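Local coordinates for receptor-like protein kinase ANXUR1 (Arabidopsis thaliana, PDB 6FIG) that probably acts at the plant cell surface in reproduction, as a receptor kinase whose ectodomain of tandem malectin-like modules is presumed to sense extracellular signals, at residues A62-P67 with A151-I156; V102-N107 with Y126-T131; A111-A116 with A120-E125; E163-A168 with I281-F286. One frame throughout, in Å; residues are numbered along the deposited sequence.

Contact 1. Residues A62-P67 with A151-I156. With CA (calcium ion), chain I.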
loop_
_atom_site.group_PDB
_atom_site.type_symbol
_atom_site.label_atom_id
_atom_site.label_comp_id
_atom_site.label_asym_id
_atom_site.label_seq_id
_atom_site.Cartn_x
_atom_site.Cartn_y
_atom_site.Cartn_z
ATOM N N ALA A 62 -4.341 13.320 -27.712
ATOM C CA ALA A 62 -4.519 11.946 -27.273
ATOM C C ALA A 62 -5.105 11.965 -25.882
ATOM O O ALA A 62 -4.839 12.897 -25.102
ATOM C CB ALA A 62 -3.176 11.226 -27.286
ATOM N N THR A 63 -5.903 10.954 -25.556
ATOM C CA THR A 63 -6.572 10.893 -24.250
ATOM C C THR A 63 -6.367 9.521 -23.620
ATOM O O THR A 63 -6.480 8.483 -24.311
ATOM C CB THR A 63 -8.086 11.176 -24.381
ATOM O OG1 THR A 63 -8.284 12.476 -24.956
ATOM C CG2 THR A 63 -8.802 11.090 -23.014
ATOM N N TYR A 64 -6.077 9.527 -22.319
ATOM C CA TYR A 64 -6.187 8.360 -21.455
ATOM C C TYR A 64 -7.547 8.378 -20.760
ATOM O O TYR A 64 -8.048 9.450 -20.408
ATOM C CB TYR A 64 -5.143 8.367 -20.351
ATOM C CG TYR A 64 -3.716 8.248 -20.821
ATOM C CD1 TYR A 64 -3.079 7.018 -20.863
ATOM C CD2 TYR A 64 -3.010 9.359 -21.197
ATOM C CE1 TYR A 64 -1.764 6.904 -21.258
ATOM C CE2 TYR A 64 -1.695 9.268 -21.620
ATOM C CZ TYR A 64 -1.080 8.029 -21.643
ATOM O OH TYR A 64 0.214 7.931 -22.048
ATOM N N GLU A 65 -8.099 7.196 -20.517
ATOM C CA GLU A 65 -9.288 7.034 -19.691
ATOM C C GLU A 65 -8.960 6.066 -18.560
ATOM O O GLU A 65 -8.605 4.904 -18.800
ATOM C CB GLU A 65 -10.478 6.557 -20.519
ATOM C CG GLU A 65 -11.086 7.690 -21.335
ATOM C CD GLU A 65 -12.369 7.325 -22.076
ATOM O OE1 GLU A 65 -12.918 6.223 -21.878
ATOM O OE2 GLU A 65 -12.826 8.171 -22.865
ATOM N N ILE A 66 -9.070 6.554 -17.324
ATOM C CA ILE A 66 -8.690 5.775 -16.160
ATOM C C ILE A 66 -9.923 5.576 -15.277
ATOM O O ILE A 66 -10.541 6.561 -14.874
ATOM C CB ILE A 66 -7.541 6.486 -15.425
ATOM C CG1 ILE A 66 -6.271 6.341 -16.297
ATOM C CG2 ILE A 66 -7.304 5.900 -14.033
ATOM C CD1 ILE A 66 -5.139 7.210 -15.875
ATOM N N PRO A 67 -10.269 4.316 -14.953
ATOM C CA PRO A 67 -11.423 4.122 -14.078
ATOM C C PRO A 67 -11.183 4.662 -12.667
ATOM O O PRO A 67 -10.115 4.444 -12.104
ATOM C CB PRO A 67 -11.606 2.593 -14.052
ATOM C CG PRO A 67 -10.833 2.070 -15.198
ATOM C CD PRO A 67 -9.702 3.028 -15.401
ATOM N N ALA A 151 3.640 16.778 -27.586
ATOM C CA ALA A 151 3.478 16.515 -26.153
ATOM C C ALA A 151 4.199 15.231 -25.817
ATOM O O ALA A 151 4.439 14.381 -26.675
ATOM C CB ALA A 151 2.004 16.436 -25.797
ATOM N N PHE A 152 4.548 15.073 -24.552
ATOM C CA PHE A 152 5.149 13.831 -24.088
ATOM C C PHE A 152 4.801 13.633 -22.641
ATOM O O PHE A 152 4.396 14.577 -21.941
ATOM C CB PHE A 152 6.679 13.808 -24.306
ATOM C CG PHE A 152 7.451 14.674 -23.364
ATOM C CD1 PHE A 152 7.477 16.057 -23.523
ATOM C CD2 PHE A 152 8.146 14.120 -22.296
ATOM C CE1 PHE A 152 8.177 16.865 -22.639
ATOM C CE2 PHE A 152 8.848 14.919 -21.410
ATOM C CZ PHE A 152 8.863 16.291 -21.575
ATOM N N ILE A 153 4.941 12.393 -22.201
ATOM C CA ILE A 153 4.670 12.031 -20.804
ATOM C C ILE A 153 5.538 10.818 -20.479
ATOM O O ILE A 153 5.667 9.904 -21.296
ATOM C CB ILE A 153 3.155 11.737 -20.596
ATOM C CG1 ILE A 153 2.818 11.395 -19.134
ATOM C CG2 ILE A 153 2.654 10.644 -21.543
ATOM C CD1 ILE A 153 2.954 12.556 -18.162
ATOM N N ASN A 154 6.139 10.809 -19.293
ATOM C CA ASN A 154 6.950 9.663 -18.857
ATOM C C ASN A 154 6.241 8.756 -17.869
ATOM O O ASN A 154 6.441 7.534 -17.874
ATOM C CB ASN A 154 8.259 10.140 -18.266
ATOM C CG ASN A 154 9.068 10.939 -19.257
ATOM O OD1 ASN A 154 8.901 12.151 -19.350
ATOM N ND2 ASN A 154 9.925 10.264 -20.018
ATOM N N GLY A 155 5.385 9.344 -17.042
ATOM C CA GLY A 155 4.666 8.590 -16.035
ATOM C C GLY A 155 3.392 9.273 -15.603
ATOM O O GLY A 155 3.307 10.505 -15.591
ATOM N N ILE A 156 2.410 8.458 -15.251
ATOM C CA ILE A 156 1.132 8.946 -14.719
ATOM C C ILE A 156 0.772 8.133 -13.484
ATOM O O ILE A 156 0.781 6.920 -13.548
ATOM C CB ILE A 156 -0.004 8.844 -15.763
ATOM C CG1 ILE A 156 0.321 9.683 -16.999
ATOM C CG2 ILE A 156 -1.330 9.300 -15.162
ATOM C CD1 ILE A 156 -0.649 9.502 -18.151
HETATM CA CA CA I . 8.049 5.970 -18.766
#
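Tyr64 meets Ile156 through a CH-pi contact: the methyl CD1 of Ile156 sits over one face of the phenol ring, 3.8 Å from the ring centroid and 18° off the normal. It is displaced toward the rim, so that its closest ring atom is Tyr64 CE2 at 3.6 Å. Ile156 reaches this point because CG1 stands anti to its carbonyl carbon (chi1 -60°) and the chain then runs extended to CD1.

Purely aliphatic packing is sparser: Ile66 CD1 lies 4.4 Å from Ile156 CG2, a loose touch on the other methyl of the same isoleucine.

At the phenol's polar end, Ile153 CG2 makes a van der Waals contact with Tyr64 OH at 3.7 Å. That hydroxyl has its polar partner elsewhere, in a hydrogen bond with Asp25, which holds the far end of the ring.

One ligand of the calcium ion comes from 151-156: Asn154 O, at 2.4 Å; Ser7 OG and the carbonyl oxygens of Cys8, Pro51 and Thr54 are others. Asn154 and Gly155 form a classic beta bulge opposite Tyr79. Strands 62-67 and 151-161 belong to different sheets, and their meeting through apolar side chains is the core packing of a malectin-like beta-sandwich, here beside a calcium site.

Contact 2. Residues V102-N107 with Y126-T131. With NAG (2-acetamido-2-deoxy-beta-D-glucopyranose), chain C.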
loop_
_atom_site.group_PDB
_atom_site.type_symbol
_atom_site.label_atom_id
_atom_site.label_comp_id
_atom_site.label_asym_id
_atom_site.label_seq_id
_atom_site.Cartn_x
_atom_site.Cartn_y
_atom_site.Cartn_z
ATOM N N VAL A 102 -10.737 20.161 -15.901
ATOM C CA VAL A 102 -9.736 20.980 -15.179
ATOM C C VAL A 102 -8.484 21.100 -16.061
ATOM O O VAL A 102 -7.901 20.079 -16.440
ATOM C CB VAL A 102 -9.363 20.351 -13.802
ATOM C CG1 VAL A 102 -8.418 21.261 -13.026
ATOM C CG2 VAL A 102 -10.614 20.088 -12.952
ATOM N N THR A 103 -8.071 22.315 -16.384
ATOM C CA THR A 103 -6.812 22.529 -17.085
ATOM C C THR A 103 -5.670 22.540 -16.085
ATOM O O THR A 103 -5.651 23.367 -15.155
ATOM C CB THR A 103 -6.799 23.829 -17.900
ATOM O OG1 THR A 103 -7.817 23.776 -18.917
ATOM C CG2 THR A 103 -5.441 24.030 -18.572
ATOM N N LEU A 104 -4.731 21.621 -16.259
ATOM C CA LEU A 104 -3.579 21.465 -15.375
ATOM C C LEU A 104 -2.383 22.217 -15.897
ATOM O O LEU A 104 -1.690 22.922 -15.140
ATOM C CB LEU A 104 -3.209 19.977 -15.232
ATOM C CG LEU A 104 -4.375 19.073 -14.841
ATOM C CD1 LEU A 104 -3.926 17.629 -14.805
ATOM C CD2 LEU A 104 -5.018 19.474 -13.527
ATOM N N LEU A 105 -2.104 22.025 -17.182
ATOM C CA LEU A 105 -0.945 22.599 -17.828
ATOM C C LEU A 105 -1.380 23.202 -19.144
ATOM O O LEU A 105 -2.267 22.665 -19.804
ATOM C CB LEU A 105 0.093 21.518 -18.070
ATOM C CG LEU A 105 0.681 20.861 -16.839
ATOM C CD1 LEU A 105 1.453 19.602 -17.242
ATOM C CD2 LEU A 105 1.557 21.832 -16.091
ATOM N N SER A 106 -0.765 24.313 -19.546
ATOM C CA SER A 106 -1.146 25.032 -20.762
ATOM C C SER A 106 0.094 25.728 -21.288
ATOM O O SER A 106 0.790 26.398 -20.510
ATOM C CB SER A 106 -2.255 26.054 -20.493
ATOM O OG SER A 106 -2.624 26.769 -21.672
ATOM N N ASN A 107 0.405 25.534 -22.565
ATOM C CA ASN A 107 1.658 26.034 -23.146
ATOM C C ASN A 107 2.899 25.610 -22.346
ATOM O O ASN A 107 3.880 26.355 -22.225
ATOM C CB ASN A 107 1.604 27.559 -23.244
ATOM C CG ASN A 107 2.712 28.121 -24.110
ATOM O OD1 ASN A 107 2.928 27.675 -25.236
ATOM N ND2 ASN A 107 3.426 29.096 -23.577
ATOM N N TYR A 126 -1.396 16.986 -8.470
ATOM C CA TYR A 126 -2.675 17.651 -8.325
ATOM C C TYR A 126 -3.572 16.834 -7.425
ATOM O O TYR A 126 -3.464 15.615 -7.378
ATOM C CB TYR A 126 -3.328 17.842 -9.693
ATOM C CG TYR A 126 -2.431 18.523 -10.660
ATOM C CD1 TYR A 126 -2.360 19.927 -10.717
ATOM C CD2 TYR A 126 -1.611 17.800 -11.513
ATOM C CE1 TYR A 126 -1.502 20.562 -11.583
ATOM C CE2 TYR A 126 -0.749 18.421 -12.381
ATOM C CZ TYR A 126 -0.690 19.806 -12.420
ATOM O OH TYR A 126 0.182 20.435 -13.254
ATOM N N SER A 127 -4.483 17.506 -6.725
ATOM C CA SER A 127 -5.534 16.859 -5.979
ATOM C C SER A 127 -6.855 17.296 -6.580
ATOM O O SER A 127 -7.229 18.481 -6.507
ATOM C CB SER A 127 -5.499 17.175 -4.486
ATOM O OG SER A 127 -6.585 16.536 -3.830
ATOM N N LEU A 128 -7.527 16.340 -7.207
ATOM C CA LEU A 128 -8.726 16.601 -7.996
ATOM C C LEU A 128 -9.969 16.307 -7.183
ATOM O O LEU A 128 -10.144 15.181 -6.686
ATOM C CB LEU A 128 -8.711 15.734 -9.252
ATOM C CG LEU A 128 -7.484 15.927 -10.155
ATOM C CD1 LEU A 128 -7.567 14.979 -11.348
ATOM C CD2 LEU A 128 -7.347 17.380 -10.610
ATOM N N ALA A 129 -10.852 17.296 -7.058
ATOM C CA ALA A 129 -12.117 17.091 -6.363
ATOM C C ALA A 129 -12.975 16.012 -7.030
ATOM O O ALA A 129 -12.831 15.752 -8.234
ATOM C CB ALA A 129 -12.903 18.402 -6.270
ATOM N N PRO A 130 -13.890 15.404 -6.265
ATOM C CA PRO A 130 -14.776 14.400 -6.852
ATOM C C PRO A 130 -15.492 14.932 -8.094
ATOM O O PRO A 130 -15.972 16.070 -8.073
ATOM C CB PRO A 130 -15.776 14.115 -5.736
ATOM C CG PRO A 130 -15.056 14.432 -4.473
ATOM C CD PRO A 130 -14.050 15.507 -4.805
ATOM N N THR A 131 -15.510 14.095 -9.131
ATOM C CA THR A 131 -16.022 14.382 -10.475
ATOM C C THR A 131 -17.465 13.924 -10.691
ATOM O O THR A 131 -18.093 14.331 -11.671
ATOM C CB THR A 131 -15.180 13.605 -11.528
ATOM O OG1 THR A 131 -15.123 12.199 -11.183
ATOM C CG2 THR A 131 -13.787 14.134 -11.627
HETATM C C1 NAG C . 4.524 29.756 -24.253
HETATM C C2 NAG C . 4.145 31.192 -24.580
HETATM C C3 NAG C . 5.348 31.976 -25.097
HETATM C C4 NAG C . 6.554 31.807 -24.179
HETATM C C5 NAG C . 6.847 30.327 -23.970
HETATM C C6 NAG C . 8.013 30.066 -23.018
HETATM C C7 NAG C . 1.803 31.364 -25.319
HETATM C C8 NAG C . 0.893 31.269 -26.507
HETATM N N2 NAG C . 3.095 31.166 -25.584
HETATM O O3 NAG C . 5.014 33.360 -25.225
HETATM O O4 NAG C . 7.677 32.448 -24.814
HETATM O O5 NAG C . 5.685 29.701 -23.425
HETATM O O6 NAG C . 7.700 30.550 -21.710
HETATM O O7 NAG C . 1.374 31.623 -24.216
HETATM O O HOH W 1 0.081 23.204 -13.139
#
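Strands 102-105 and 126-128 run almost exactly antiparallel, at 173°, yet their axes stay 10.3 Å apart, so they face each other across a packed layer of side chains. Leu104 and Tyr126 are the closest pair along the backbones, and a classic beta bulge at Leu104 and Leu105, opposite Val97, interrupts the first strand just there.

Leu104 lies over one face of the Tyr126 ring. Its methyl CD2 is 4.0 Å from the ring centroid and 15° off the normal, while CB sits 3.8 Å from Tyr126 CZ at the hydroxyl end. The same CD2 also reaches Leu128 CD2, at 4.3 Å. Leu105 comes in at about a right angle to the tyrosine, with CD2 3.4 Å from Tyr126 OH. A water in the ring plane, at its edge, joins that hydroxyl (2.8 Å) to Leu104 O (2.7 Å), and thus gives the phenol a polar partner within an apolar layer.

Farther along, Asn107 ND2 is bonded covalently to C1 of an N-acetylglucosamine, which Tyr146 also holds. Leu104 and Leu128 both rest on Leu76 of strand 73-80, neighbour of 122-128, whereas strand 102-108 pairs with 95-99 and is followed in the chain by helix 110-117.

Contact 3. Residues A111-A116 with A120-E125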
loop_
_atom_site.group_PDB
_atom_site.type_symbol
_atom_site.label_atom_id
_atom_site.label_comp_id
_atom_site.label_asym_id
_atom_site.label_seq_id
_atom_site.Cartn_x
_atom_site.Cartn_y
_atom_site.Cartn_z
ATOM N N ALA A 111 11.149 21.518 -20.794
ATOM C CA ALA A 111 12.557 21.888 -20.986
ATOM C C ALA A 111 12.878 23.180 -20.237
ATOM O O ALA A 111 13.796 23.213 -19.412
ATOM C CB ALA A 111 12.871 22.028 -22.467
ATOM N N ILE A 112 12.090 24.224 -20.492
ATOM C CA ILE A 112 12.288 25.527 -19.835
ATOM C C ILE A 112 12.086 25.452 -18.318
ATOM O O ILE A 112 12.854 26.056 -17.544
ATOM C CB ILE A 112 11.372 26.616 -20.464
ATOM C CG1 ILE A 112 11.821 26.907 -21.896
ATOM C CG2 ILE A 112 11.381 27.904 -19.649
ATOM C CD1 ILE A 112 10.824 27.703 -22.713
ATOM N N THR A 113 11.064 24.724 -17.889
ATOM C CA THR A 113 10.793 24.572 -16.458
ATOM C C THR A 113 11.971 23.886 -15.761
ATOM O O THR A 113 12.421 24.354 -14.707
ATOM C CB THR A 113 9.473 23.830 -16.214
ATOM O OG1 THR A 113 8.434 24.498 -16.941
ATOM C CG2 THR A 113 9.126 23.799 -14.717
ATOM N N CYS A 114 12.484 22.817 -16.365
ATOM C CA CYS A 114 13.645 22.084 -15.840
ATOM C C CYS A 114 14.901 22.947 -15.764
ATOM O O CYS A 114 15.611 22.918 -14.756
ATOM C CB CYS A 114 13.908 20.819 -16.657
ATOM S SG CYS A 114 12.768 19.495 -16.190
ATOM N N GLN A 115 15.150 23.735 -16.807
ATOM C CA GLN A 115 16.301 24.656 -16.824
ATOM C C GLN A 115 16.210 25.682 -15.681
ATOM O O GLN A 115 17.189 25.895 -14.957
ATOM C CB GLN A 115 16.387 25.364 -18.168
ATOM C CG GLN A 115 17.678 26.137 -18.399
ATOM C CD GLN A 115 17.710 26.802 -19.763
ATOM O OE1 GLN A 115 16.716 26.794 -20.498
ATOM N NE2 GLN A 115 18.851 27.386 -20.110
ATOM N N ALA A 116 15.032 26.285 -15.507
ATOM C CA ALA A 116 14.804 27.276 -14.433
ATOM C C ALA A 116 14.994 26.703 -13.034
ATOM O O ALA A 116 15.546 27.366 -12.163
ATOM C CB ALA A 116 13.414 27.889 -14.558
ATOM N N ALA A 120 16.617 18.002 -13.557
ATOM C CA ALA A 120 16.518 17.294 -14.843
ATOM C C ALA A 120 15.158 16.626 -15.089
ATOM O O ALA A 120 14.899 16.165 -16.206
ATOM C CB ALA A 120 17.628 16.262 -14.965
ATOM N N TYR A 121 14.307 16.575 -14.073
ATOM C CA TYR A 121 12.979 15.947 -14.158
ATOM C C TYR A 121 11.964 16.741 -13.329
ATOM O O TYR A 121 12.348 17.525 -12.462
ATOM C CB TYR A 121 13.058 14.494 -13.670
ATOM C CG TYR A 121 13.507 14.373 -12.237
ATOM C CD1 TYR A 121 14.860 14.388 -11.910
ATOM C CD2 TYR A 121 12.582 14.295 -11.204
ATOM C CE1 TYR A 121 15.279 14.306 -10.593
ATOM C CE2 TYR A 121 12.991 14.215 -9.879
ATOM C CZ TYR A 121 14.339 14.219 -9.586
ATOM O OH TYR A 121 14.761 14.138 -8.278
ATOM N N LEU A 122 10.679 16.534 -13.606
ATOM C CA LEU A 122 9.579 17.219 -12.904
ATOM C C LEU A 122 8.513 16.213 -12.534
ATOM O O LEU A 122 8.235 15.290 -13.302
ATOM C CB LEU A 122 8.894 18.259 -13.807
ATOM C CG LEU A 122 9.751 19.321 -14.471
ATOM C CD1 LEU A 122 8.946 20.084 -15.509
ATOM C CD2 LEU A 122 10.347 20.279 -13.455
ATOM N N VAL A 123 7.892 16.411 -11.369
ATOM C CA VAL A 123 6.684 15.701 -11.007
ATOM C C VAL A 123 5.642 16.769 -10.659
ATOM O O VAL A 123 5.809 17.531 -9.690
ATOM C CB VAL A 123 6.862 14.744 -9.817
ATOM C CG1 VAL A 123 5.590 13.935 -9.597
ATOM C CG2 VAL A 123 8.078 13.842 -10.010
ATOM N N LYS A 124 4.602 16.864 -11.465
ATOM C CA LYS A 124 3.490 17.752 -11.211
ATOM C C LYS A 124 2.458 16.936 -10.458
ATOM O O LYS A 124 2.116 15.842 -10.878
ATOM C CB LYS A 124 2.877 18.281 -12.509
ATOM C CG LYS A 124 3.813 19.055 -13.419
ATOM C CD LYS A 124 4.134 20.429 -12.902
ATOM C CE LYS A 124 4.846 21.215 -13.998
ATOM N NZ LYS A 124 5.127 22.617 -13.648
ATOM N N GLU A 125 1.945 17.444 -9.332
ATOM C CA GLU A 125 0.988 16.716 -8.541
ATOM C C GLU A 125 -0.230 17.580 -8.294
ATOM O O GLU A 125 -0.085 18.765 -7.893
ATOM C CB GLU A 125 1.594 16.306 -7.196
ATOM C CG GLU A 125 0.639 15.542 -6.297
ATOM C CD GLU A 125 1.236 15.207 -4.954
ATOM O OE1 GLU A 125 1.020 16.009 -4.043
ATOM O OE2 GLU A 125 1.887 14.151 -4.791
HETATM O O HOH W 2 5.967 24.710 -15.607
#
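Helix 111-116 passes strand 122-125 at 107°, with the two axes 10.4 Å apart, and the backbones come nearest where Cys114 CA lies 5.7 Å from Ala120 CA, next to the short connection between them.

Leu122 is the side chain on which the helix rests. Its branch point CG lies 3.5 Å from Cys114 SG. The thiol points into this site because SG stands anti to the carbonyl carbon of Cys114 (chi1 -79°), which places it over the start of the strand. There it also lies alongside the peptide that joins Ala120 to Tyr121, with the carbonyl carbon of Ala120 and the nitrogen of Tyr121 at similar distances. Of the two methyls of Leu122, CD1 meets Thr113 CG2 at 3.8 Å, and CD2 touches both the sulfur and that threonine methyl, the Thr113 and Leu122 side chains passing at a slant. Leu122 is therefore shared between two successive residues of the helix.

Thr113 divides its branches between two tasks. While CG2 packs on Leu122, OG1 hydrogen-bonds to Ser109 O one turn earlier in the chain and accepts from a water at 2.8 Å. The same water accepts from Lys124 NZ at 3.0 Å. Lys124 bends back toward the helix to reach it, and its side chain also touches Leu105 and Phe108.

Chemically, then, this is an apolar junction of sulfur, threonine methyl and leucine, bordered by one water bridge that links the lysine ammonium to the helix, consistent with a charge kept solvated at the margin of the packing.

Contact 4. Residues E163-A168 with I281-F286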
loop_
_atom_site.group_PDB
_atom_site.type_symbol
_atom_site.label_atom_id
_atom_site.label_comp_id
_atom_site.label_asym_id
_atom_site.label_seq_id
_atom_site.Cartn_x
_atom_site.Cartn_y
_atom_site.Cartn_z
ATOM N N GLU A 163 -10.514 13.069 1.815
ATOM C CA GLU A 163 -10.790 14.503 1.768
ATOM C C GLU A 163 -9.988 15.222 2.840
ATOM O O GLU A 163 -10.467 15.468 3.939
ATOM C CB GLU A 163 -12.286 14.761 1.941
ATOM C CG GLU A 163 -13.107 14.211 0.791
ATOM C CD GLU A 163 -13.010 15.023 -0.496
ATOM O OE1 GLU A 163 -12.329 16.071 -0.560
ATOM O OE2 GLU A 163 -13.656 14.589 -1.470
ATOM N N LEU A 164 -8.753 15.554 2.502
ATOM C CA LEU A 164 -7.820 16.102 3.477
ATOM C C LEU A 164 -7.855 17.625 3.521
ATOM O O LEU A 164 -7.064 18.218 4.259
ATOM C CB LEU A 164 -6.407 15.636 3.179
ATOM C CG LEU A 164 -6.231 14.117 3.364
ATOM C CD1 LEU A 164 -4.783 13.766 3.065
ATOM C CD2 LEU A 164 -6.640 13.657 4.739
ATOM N N PHE A 165 -8.757 18.245 2.746
ATOM C CA PHE A 165 -8.838 19.706 2.621
ATOM C C PHE A 165 -10.188 20.186 3.104
ATOM O O PHE A 165 -11.212 19.577 2.843
ATOM C CB PHE A 165 -8.636 20.123 1.165
ATOM C CG PHE A 165 -7.337 19.624 0.588
ATOM C CD1 PHE A 165 -6.140 20.210 0.967
ATOM C CD2 PHE A 165 -7.312 18.521 -0.247
ATOM C CE1 PHE A 165 -4.923 19.745 0.452
ATOM C CE2 PHE A 165 -6.118 18.048 -0.766
ATOM C CZ PHE A 165 -4.915 18.649 -0.407
ATOM N N ASP A 166 -10.185 21.280 3.842
ATOM C CA ASP A 166 -11.424 21.913 4.272
ATOM C C ASP A 166 -11.195 23.426 4.146
ATOM O O ASP A 166 -10.638 23.871 3.129
ATOM C CB ASP A 166 -11.793 21.456 5.685
ATOM C CG ASP A 166 -13.229 21.768 6.035
ATOM O OD1 ASP A 166 -14.133 21.411 5.238
ATOM O OD2 ASP A 166 -13.460 22.362 7.102
ATOM N N THR A 167 -11.532 24.219 5.152
ATOM C CA THR A 167 -11.404 25.657 5.036
ATOM C C THR A 167 -10.007 26.122 5.432
ATOM O O THR A 167 -9.285 25.449 6.177
ATOM C CB THR A 167 -12.471 26.396 5.864
ATOM O OG1 THR A 167 -12.270 26.123 7.253
ATOM C CG2 THR A 167 -13.843 25.970 5.475
ATOM N N ALA A 168 -9.640 27.294 4.933
ATOM C CA ALA A 168 -8.380 27.943 5.260
ATOM C C ALA A 168 -8.667 29.381 5.651
ATOM O O ALA A 168 -9.526 30.022 5.049
ATOM C CB ALA A 168 -7.451 27.911 4.055
ATOM N N ILE A 281 -2.991 27.942 -0.426
ATOM C CA ILE A 281 -3.188 27.499 0.945
ATOM C C ILE A 281 -1.831 27.083 1.455
ATOM O O ILE A 281 -1.148 26.269 0.835
ATOM C CB ILE A 281 -4.194 26.339 1.040
ATOM C CG1 ILE A 281 -5.576 26.843 0.670
ATOM C CG2 ILE A 281 -4.221 25.746 2.465
ATOM C CD1 ILE A 281 -6.584 25.740 0.493
ATOM N N LEU A 282 -1.434 27.625 2.610
ATOM C CA LEU A 282 -0.267 27.142 3.330
ATOM C C LEU A 282 -0.782 26.336 4.503
ATOM O O LEU A 282 -1.550 26.839 5.329
ATOM C CB LEU A 282 0.603 28.280 3.859
ATOM C CG LEU A 282 1.429 29.052 2.843
ATOM C CD1 LEU A 282 0.543 29.965 1.997
ATOM C CD2 LEU A 282 2.495 29.852 3.570
ATOM N N ARG A 283 -0.370 25.081 4.539
ATOM C CA ARG A 283 -0.668 24.162 5.626
ATOM C C ARG A 283 0.561 24.033 6.500
ATOM O O ARG A 283 1.574 23.501 6.069
ATOM C CB ARG A 283 -1.058 22.784 5.075
ATOM C CG ARG A 283 -1.368 21.818 6.197
ATOM C CD ARG A 283 -2.079 20.583 5.698
ATOM N NE ARG A 283 -3.447 20.939 5.416
ATOM C CZ ARG A 283 -4.390 20.099 5.032
ATOM N NH1 ARG A 283 -4.113 18.796 4.851
ATOM N NH2 ARG A 283 -5.621 20.555 4.873
ATOM N N LEU A 284 0.474 24.562 7.733
ATOM C CA LEU A 284 1.585 24.519 8.666
ATOM C C LEU A 284 1.339 23.392 9.631
ATOM O O LEU A 284 0.283 23.331 10.243
ATOM C CB LEU A 284 1.704 25.852 9.423
ATOM C CG LEU A 284 2.421 26.975 8.664
ATOM C CD1 LEU A 284 1.738 27.397 7.388
ATOM C CD2 LEU A 284 2.543 28.178 9.583
ATOM N N HIS A 285 2.309 22.496 9.731
ATOM C CA HIS A 285 2.227 21.332 10.592
ATOM C C HIS A 285 3.032 21.588 11.871
ATOM O O HIS A 285 4.196 22.004 11.796
ATOM C CB HIS A 285 2.816 20.109 9.883
ATOM C CG HIS A 285 2.021 19.646 8.707
ATOM N ND1 HIS A 285 1.027 18.698 8.812
ATOM C CD2 HIS A 285 2.074 20.005 7.411
ATOM C CE1 HIS A 285 0.512 18.487 7.613
ATOM N NE2 HIS A 285 1.134 19.257 6.745
ATOM N N PHE A 286 2.412 21.291 13.008
ATOM C CA PHE A 286 3.049 21.525 14.315
ATOM C C PHE A 286 2.940 20.319 15.217
ATOM O O PHE A 286 1.940 19.619 15.198
ATOM C CB PHE A 286 2.398 22.690 15.047
ATOM C CG PHE A 286 2.452 23.994 14.328
ATOM C CD1 PHE A 286 3.593 24.800 14.375
ATOM C CD2 PHE A 286 1.312 24.493 13.679
ATOM C CE1 PHE A 286 3.606 26.040 13.759
ATOM C CE2 PHE A 286 1.336 25.724 13.062
ATOM C CZ PHE A 286 2.473 26.511 13.110
#
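Arg283 turns the end of its guanidinium to a single backbone oxygen, Leu164 O. NH2 donates at 2.8 Å with an N-H...O angle of 153°, and NH1 donates to the same oxygen at 3.1 Å, more bent at 137°. Both bonds lie close to the guanidinium plane, but they reach the carbonyl differently: NH2 approaches in the carbonyl plane, NH1 tilted 30° from it. A second first-shell neighbour is Phe165, whose CD1 lies 4.0 Å from Arg283 NH2. Two residues earlier in the strand, Ile281 CG1 touches Ala168 CB, also at 4.0 Å, closing the other end of the contact with plain aliphatic packing.

The guanidinium is positioned by the arginine's own shape and by its second shell. The chain leaves the strand extended and bends at chi3, which swings the head round to the carbonyl. Asp331 forms a salt bridge with NE, and Tyr329 makes a cation-pi contact; both belong to strand 327-336, which pairs with 278-287. Phe165 in turn is placed by an edge-to-face contact with Phe370 on the strand's other neighbour, 363-372.

In this buried setting the arginine charge is probably balanced by Asp331, while the forked pair of bonds satisfies a carbonyl in the irregular stretch ahead of strand 167-170. The result ties a linking segment to a sheet strand more than a hundred residues later.

Contacts 2 and 3 share strand 122-128 and are in touch, Leu105 CD2 lying 3.9 Å from Lys124 CE, so the two contacts adjoin through these side chains. Both lie in the chain between the two halves of contact 1, whose centre is about 13 Å from that of contact 2, with the nearest atoms about 7 Å apart. Contact 4 stands apart from contact 1, their centres about 29 Å from each other, but meets contact 2 where Ser127 OG lies 3.4 Å from Phe165 CE2. Contacts 2 and 3 also meet at one glycan site, to which Asn107 and Ile112 both belong, while the calcium ion sits at contact 1.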